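Ricin B-related lectin (Polyporus squamosus, PDB 5MUA) binds galactose through a ricin-type beta-trefoil lectin and joins it to a calcium-dependent papain-like protease domain that E-64 inhibits. Local coordinates at residues A41-P44 and L45-W49. Sequence-based numbering, arbitrary orientation.
Sequences AVDP and LNNLW
Asn47 N reaches back to Pro44 O (3.0 Å), and Leu48 N does the same to Leu45 O one residue later, so the chain turns through one short 3-10 turn at 45-47. Asn47 then folds its side chain back over the preceding loop residues 42-44. With CG held between its own N and carbonyl carbon (chi1 71°), Asn47 OD1 comes within 3.0 Å of Pro44 O, two acceptors that gain no bond from each other, and Asn47 ND2 gives a nearly straight bond to Asp43 OD1 (2.9 Å, 177°). Asp43 OD1 accepts on its anti lone pair and lies in the amide plane, although the two flat groups are turned 44° apart. That bond to a carboxylate oxygen sets which way round the amide sits. One water bridges Asn47 ND2 to Val42 O; another, with more acceptors than protons, lies 2.8 Å from Asn47 OD1 and near Asp43 O. On the Pro44 ring, Asn46 OD1 rests against CB and CG (3.5 Å to CB). Asp43 OD1 also bonds Tyr10 OH from strand 7-13, and Arg20 NH2 of strand 19-23 takes Val42 O. The turn thus links strands 35-39 and 49-53 of the beta-trefoil, with Asn46 bonded through its backbone to Leu23, while Asp43 touches Thr183, just ahead of helix 184-194.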
# COMPACT_ATOMS: atom_id res chain seq x y z
N ALA B 41 -22.42 2.69 -23.71
CA ALA B 41 -22.54 1.27 -23.31
C ALA B 41 -21.19 0.75 -22.87
O ALA B 41 -21.16 -0.28 -22.26
CB ALA B 41 -23.08 0.35 -24.39
N VAL B 42 -20.08 1.45 -23.12
CA VAL B 42 -18.77 0.96 -22.64
C VAL B 42 -18.10 2.11 -21.91
O VAL B 42 -18.58 3.25 -21.98
CB VAL B 42 -17.88 0.42 -23.78
CG1 VAL B 42 -18.46 -0.91 -24.34
CG2 VAL B 42 -17.65 1.46 -24.91
N ASP B 43 -17.05 1.80 -21.14
CA ASP B 43 -16.50 2.81 -20.22
C ASP B 43 -14.99 2.93 -20.33
O ASP B 43 -14.31 2.86 -19.28
CB ASP B 43 -16.96 2.55 -18.77
CG ASP B 43 -16.81 3.75 -17.88
OD1 ASP B 43 -16.81 4.92 -18.41
OD2 ASP B 43 -16.72 3.54 -16.64
N PRO B 44 -14.46 3.08 -21.54
CA PRO B 44 -12.98 3.10 -21.70
C PRO B 44 -12.42 4.36 -21.02
O PRO B 44 -13.05 5.41 -21.02
CB PRO B 44 -12.77 3.15 -23.22
CG PRO B 44 -13.99 3.80 -23.68
CD PRO B 44 -15.12 3.35 -22.83
N LEU B 45 -11.26 4.23 -20.40
CA LEU B 45 -10.77 5.27 -19.53
C LEU B 45 -10.54 6.62 -20.29
O LEU B 45 -10.52 7.65 -19.67
CB LEU B 45 -9.46 4.83 -18.86
CG LEU B 45 -9.50 3.59 -17.97
CD1 LEU B 45 -8.12 3.26 -17.41
CD2 LEU B 45 -10.41 3.96 -16.83
N ASN B 46 -10.32 6.55 -21.61
CA ASN B 46 -10.16 7.71 -22.45
C ASN B 46 -11.45 8.50 -22.71
O ASN B 46 -11.42 9.47 -23.50
CB ASN B 46 -9.39 7.37 -23.74
CG ASN B 46 -10.11 6.34 -24.57
OD1 ASN B 46 -11.29 6.07 -24.42
ND2 ASN B 46 -9.35 5.70 -25.43
N ASN B 47 -12.53 8.13 -22.04
CA ASN B 47 -13.73 8.99 -21.97
C ASN B 47 -13.72 9.98 -20.82
O ASN B 47 -14.72 10.68 -20.59
CB ASN B 47 -15.01 8.17 -22.03
CG ASN B 47 -15.25 7.38 -20.75
OD1 ASN B 47 -14.55 7.61 -19.72
ND2 ASN B 47 -16.25 6.44 -20.80
N LEU B 48 -12.65 10.00 -20.04
CA LEU B 48 -12.61 10.83 -18.85
C LEU B 48 -11.90 12.12 -19.12
O LEU B 48 -10.77 12.10 -19.59
CB LEU B 48 -11.91 10.10 -17.72
CG LEU B 48 -12.62 8.79 -17.32
CD1 LEU B 48 -11.69 7.91 -16.46
CD2 LEU B 48 -13.95 9.07 -16.59
N TRP B 49 -12.52 13.23 -18.73
CA TRP B 49 -11.94 14.55 -19.00
C TRP B 49 -11.70 15.34 -17.73
O TRP B 49 -12.63 15.58 -16.92
CB TRP B 49 -12.84 15.35 -19.94
CG TRP B 49 -12.99 14.65 -21.25
CD1 TRP B 49 -14.00 13.78 -21.59
CD2 TRP B 49 -12.07 14.64 -22.39
NE1 TRP B 49 -13.79 13.31 -22.84
CE2 TRP B 49 -12.64 13.81 -23.36
CE3 TRP B 49 -10.88 15.30 -22.69
CZ2 TRP B 49 -12.04 13.58 -24.63
CZ3 TRP B 49 -10.26 15.10 -23.94
CH2 TRP B 49 -10.86 14.23 -24.90
O HOH W 1 -17.71 5.84 -23.46
O HOH W 2 -13.73 5.56 -17.99